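Local coordinates for CBS domain-containing protein (Thermoplasma acidophilum DSM 1728, PDB 1PVM), which is of unknown function but pairs two CBS domains, a fold that often binds adenine nucleotides in other proteins, with a metal-binding zinc ribbon-like domain, at residues I77-K89 against T145-V157. Sequence-based numbering, arbitrary orientation.
Sequences IRLVMRKPIPKVK and TKDYQHLCPKCGV. With HG (mercury (II) ion), chain D.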
# COMPACT_ATOMS: atom_id res chain seq x y z
N ILE B 77 -7.85 2.16 -15.10
CA ILE B 77 -6.51 2.04 -14.52
C ILE B 77 -5.35 2.54 -15.37
O ILE B 77 -4.26 2.78 -14.85
CB ILE B 77 -6.24 0.58 -14.05
CG1 ILE B 77 -6.36 -0.40 -15.22
CG2 ILE B 77 -7.23 0.21 -12.95
CD1 ILE B 77 -6.05 -1.84 -14.82
N ARG B 78 -5.58 2.74 -16.68
CA ARG B 78 -4.52 3.26 -17.55
C ARG B 78 -4.06 4.63 -17.04
O ARG B 78 -2.91 5.02 -17.24
CB ARG B 78 -5.03 3.38 -18.99
CG ARG B 78 -6.27 4.24 -19.13
CD ARG B 78 -7.00 3.97 -20.44
NE ARG B 78 -6.23 4.39 -21.60
CZ ARG B 78 -6.58 4.13 -22.86
NH1 ARG B 78 -7.68 3.44 -23.12
NH2 ARG B 78 -5.82 4.57 -23.86
N LEU B 79 -4.96 5.34 -16.37
CA LEU B 79 -4.64 6.66 -15.83
C LEU B 79 -3.94 6.59 -14.48
O LEU B 79 -3.47 7.59 -13.96
CB LEU B 79 -5.92 7.49 -15.66
CG LEU B 79 -6.73 7.80 -16.91
CD1 LEU B 79 -7.96 8.61 -16.54
CD2 LEU B 79 -5.87 8.56 -17.90
N VAL B 80 -3.87 5.39 -13.91
CA VAL B 80 -3.30 5.19 -12.59
C VAL B 80 -2.03 4.35 -12.53
O VAL B 80 -1.11 4.66 -11.77
CB VAL B 80 -4.36 4.52 -11.67
CG1 VAL B 80 -3.83 4.37 -10.25
CG2 VAL B 80 -5.64 5.36 -11.67
N MET B 81 -1.98 3.29 -13.33
CA MET B 81 -0.86 2.36 -13.37
C MET B 81 0.51 3.00 -13.58
O MET B 81 0.63 4.09 -14.14
CB MET B 81 -1.07 1.36 -14.49
CG MET B 81 -0.97 2.00 -15.87
SD MET B 81 -1.51 0.90 -17.17
CE MET B 81 -3.16 0.57 -16.60
N ARG B 82 1.55 2.29 -13.14
CA ARG B 82 2.91 2.75 -13.38
C ARG B 82 3.11 2.43 -14.86
O ARG B 82 2.86 1.30 -15.29
CB ARG B 82 3.93 1.94 -12.57
CG ARG B 82 3.70 1.93 -11.06
CD ARG B 82 3.57 3.33 -10.52
NE ARG B 82 3.72 3.38 -9.08
CZ ARG B 82 3.60 4.50 -8.37
NH1 ARG B 82 3.31 5.64 -8.99
NH2 ARG B 82 3.78 4.49 -7.06
N LYS B 83 3.55 3.40 -15.65
CA LYS B 83 3.77 3.16 -17.07
C LYS B 83 4.93 4.02 -17.56
O LYS B 83 5.09 5.16 -17.13
CB LYS B 83 2.49 3.47 -17.86
CG LYS B 83 1.99 4.90 -17.78
CD LYS B 83 0.65 5.02 -18.51
CE LYS B 83 0.09 6.44 -18.49
NZ LYS B 83 -1.28 6.50 -19.07
N PRO B 84 5.78 3.47 -18.45
CA PRO B 84 5.74 2.11 -19.01
C PRO B 84 5.91 1.09 -17.89
O PRO B 84 6.38 1.44 -16.81
CB PRO B 84 6.92 2.09 -19.98
CG PRO B 84 7.15 3.53 -20.30
CD PRO B 84 6.93 4.22 -18.99
N ILE B 85 5.56 -0.16 -18.15
CA ILE B 85 5.67 -1.18 -17.12
C ILE B 85 7.08 -1.28 -16.53
O ILE B 85 8.06 -1.40 -17.26
CB ILE B 85 5.22 -2.58 -17.64
CG1 ILE B 85 5.14 -3.57 -16.48
CG2 ILE B 85 6.16 -3.09 -18.74
CD1 ILE B 85 4.41 -4.86 -16.81
N PRO B 86 7.20 -1.18 -15.19
CA PRO B 86 8.51 -1.29 -14.54
C PRO B 86 8.96 -2.73 -14.72
O PRO B 86 8.17 -3.65 -14.52
CB PRO B 86 8.20 -0.97 -13.08
CG PRO B 86 6.99 -0.08 -13.16
CD PRO B 86 6.16 -0.74 -14.24
N LYS B 87 10.22 -2.95 -15.08
CA LYS B 87 10.65 -4.32 -15.30
C LYS B 87 12.15 -4.55 -15.24
O LYS B 87 12.95 -3.62 -15.40
CB LYS B 87 10.12 -4.80 -16.65
CG LYS B 87 10.74 -4.07 -17.84
CD LYS B 87 10.01 -4.42 -19.14
CE LYS B 87 10.81 -4.00 -20.36
NZ LYS B 87 11.19 -2.57 -20.31
N VAL B 88 12.52 -5.81 -14.99
CA VAL B 88 13.91 -6.24 -14.94
C VAL B 88 13.99 -7.54 -15.73
O VAL B 88 12.97 -8.22 -15.92
CB VAL B 88 14.41 -6.51 -13.49
CG1 VAL B 88 14.38 -5.23 -12.68
CG2 VAL B 88 13.56 -7.60 -12.84
N LYS B 89 15.18 -7.89 -16.22
CA LYS B 89 15.35 -9.13 -16.97
C LYS B 89 15.37 -10.32 -16.03
O LYS B 89 15.81 -10.22 -14.88
CB LYS B 89 16.65 -9.08 -17.78
CG LYS B 89 16.54 -8.22 -19.03
CD LYS B 89 15.56 -8.84 -20.02
CE LYS B 89 15.40 -7.98 -21.27
NZ LYS B 89 14.52 -8.62 -22.30
N THR B 145 9.99 7.69 -0.06
CA THR B 145 10.41 9.00 -0.53
C THR B 145 10.43 9.28 -2.03
O THR B 145 10.32 10.44 -2.43
CB THR B 145 11.81 9.31 0.03
OG1 THR B 145 12.70 8.26 -0.34
CG2 THR B 145 11.76 9.39 1.55
N LYS B 146 10.56 8.25 -2.85
CA LYS B 146 10.61 8.47 -4.29
C LYS B 146 9.36 7.97 -5.01
O LYS B 146 8.66 7.09 -4.52
CB LYS B 146 11.83 7.78 -4.89
CG LYS B 146 13.15 8.09 -4.22
CD LYS B 146 14.24 7.22 -4.81
CE LYS B 146 15.52 7.26 -4.01
NZ LYS B 146 16.48 6.24 -4.48
N ASP B 147 9.11 8.54 -6.18
CA ASP B 147 7.96 8.18 -7.00
C ASP B 147 8.40 7.92 -8.44
O ASP B 147 9.16 8.69 -9.02
CB ASP B 147 6.89 9.28 -6.94
CG ASP B 147 7.46 10.68 -7.13
OD1 ASP B 147 8.33 11.09 -6.32
OD2 ASP B 147 7.05 11.37 -8.08
N TYR B 148 7.90 6.82 -9.00
CA TYR B 148 8.21 6.39 -10.36
C TYR B 148 7.90 7.45 -11.41
O TYR B 148 6.85 8.09 -11.36
CB TYR B 148 7.39 5.13 -10.66
CG TYR B 148 7.70 4.44 -11.98
CD1 TYR B 148 8.89 3.75 -12.16
CD2 TYR B 148 6.78 4.46 -13.03
CE1 TYR B 148 9.16 3.08 -13.36
CE2 TYR B 148 7.03 3.79 -14.23
CZ TYR B 148 8.22 3.10 -14.39
OH TYR B 148 8.47 2.41 -15.55
N GLN B 149 8.81 7.65 -12.36
CA GLN B 149 8.57 8.63 -13.42
C GLN B 149 7.71 7.97 -14.49
O GLN B 149 8.18 7.07 -15.20
CB GLN B 149 9.87 9.08 -14.08
CG GLN B 149 10.59 10.23 -13.40
CD GLN B 149 11.46 11.01 -14.37
OE1 GLN B 149 12.17 10.43 -15.20
NE2 GLN B 149 11.42 12.34 -14.27
N HIS B 150 6.47 8.42 -14.61
CA HIS B 150 5.56 7.87 -15.61
C HIS B 150 5.79 8.58 -16.94
O HIS B 150 5.81 9.81 -16.99
CB HIS B 150 4.11 8.06 -15.17
CG HIS B 150 3.77 7.35 -13.89
ND1 HIS B 150 4.52 7.51 -12.74
CD2 HIS B 150 2.78 6.49 -13.58
CE1 HIS B 150 3.99 6.77 -11.78
NE2 HIS B 150 2.94 6.14 -12.27
N LEU B 151 5.96 7.81 -18.01
CA LEU B 151 6.21 8.39 -19.32
C LEU B 151 4.96 8.46 -20.18
O LEU B 151 4.07 7.61 -20.09
CB LEU B 151 7.32 7.61 -20.03
CG LEU B 151 8.63 7.51 -19.24
CD1 LEU B 151 9.67 6.80 -20.07
CD2 LEU B 151 9.11 8.89 -18.83
N CYS B 152 4.92 9.49 -21.02
CA CYS B 152 3.79 9.74 -21.91
C CYS B 152 3.57 8.64 -22.93
O CYS B 152 4.49 8.24 -23.64
CB CYS B 152 4.02 11.06 -22.64
SG CYS B 152 2.68 11.47 -23.76
N PRO B 153 2.32 8.13 -23.03
CA PRO B 153 2.01 7.06 -23.99
C PRO B 153 1.94 7.56 -25.44
O PRO B 153 1.96 6.77 -26.38
CB PRO B 153 0.67 6.54 -23.49
CG PRO B 153 0.02 7.77 -22.98
CD PRO B 153 1.14 8.47 -22.23
N LYS B 154 1.86 8.88 -25.61
CA LYS B 154 1.78 9.47 -26.94
C LYS B 154 3.14 9.60 -27.63
O LYS B 154 3.30 9.18 -28.77
CB LYS B 154 1.09 10.84 -26.88
CG LYS B 154 0.87 11.48 -28.24
CD LYS B 154 0.21 12.84 -28.11
CE LYS B 154 -0.04 13.48 -29.46
NZ LYS B 154 -0.74 14.79 -29.32
N CYS B 155 4.11 10.18 -26.93
CA CYS B 155 5.44 10.35 -27.51
C CYS B 155 6.45 9.38 -26.90
O CYS B 155 7.54 9.19 -27.44
CB CYS B 155 5.93 11.79 -27.32
SG CYS B 155 6.30 12.27 -25.61
N GLY B 156 6.08 8.78 -25.77
CA GLY B 156 6.94 7.82 -25.10
C GLY B 156 8.16 8.36 -24.38
O GLY B 156 8.81 7.63 -23.64
N VAL B 157 8.48 9.63 -24.58
CA VAL B 157 9.66 10.21 -23.93
C VAL B 157 9.35 11.26 -22.86
O VAL B 157 10.14 11.47 -21.95
CB VAL B 157 10.60 10.85 -24.97
CG1 VAL B 157 11.20 9.78 -25.84
CG2 VAL B 157 9.83 11.84 -25.82
HG HG D . 4.00 13.30 -24.87
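Tyr148 and His150 project from segment 145-157, which leads from helix 133-145 into the metal-binding part, onto the loop 81-86, and the tight part of the contact forms round them. A chi1 of -173° swings the Tyr148 ring beside its own carbonyl carbon and across to Pro86, whose CG lies over one face in a CH-pi contact, 4.0 Å from the ring centroid. Tyr148 OH donates a short bond to Pro84 O (2.6 Å), tilted from the carbonyl plane. The imidazole of His150 sits edge-on to carbonyl oxygens, CD2 3.3 Å from Met81 O, while Tyr148 CD2 lies over one face, near its rim. His150 ND1 donates to Tyr148 O (2.8 Å), near the ring plane though well above the carbonyl plane, which helps fix the ring's rotation. Arg82, bent at chi2 (-52°), brings NH1 to the imidazole edge, 3.1 Å from His150 CE1, with the two planes 62° apart. Lys83 O, the carbonyl oxygen of the cis peptide before Pro84, accepts the backbone bond from Leu151 N at 2.9 Å and a CA-H...O contact from His150. Pro84 CD still packs closely on Leu151 CB (3.6 Å) at the exposed rim. Beyond it the contact loosens: the extended Lys83 only skirts Pro153, NZ to Pro153 CG 4.3 Å, its ammonium bonded to Arg78 O and salt-bridged to Glu184. Nearby, Cys152 and Cys155 bind the mercury ion with Cys175 and Cys180, a site also seen holding iron. The contact thus fastens the metal-binding ribbon to the CBS part: Arg82 touches helix 58-65, Tyr148 and Pro86 touch helix 94-104, and segment 77-89 ends in strand 87-89, parallel to strand 108-112.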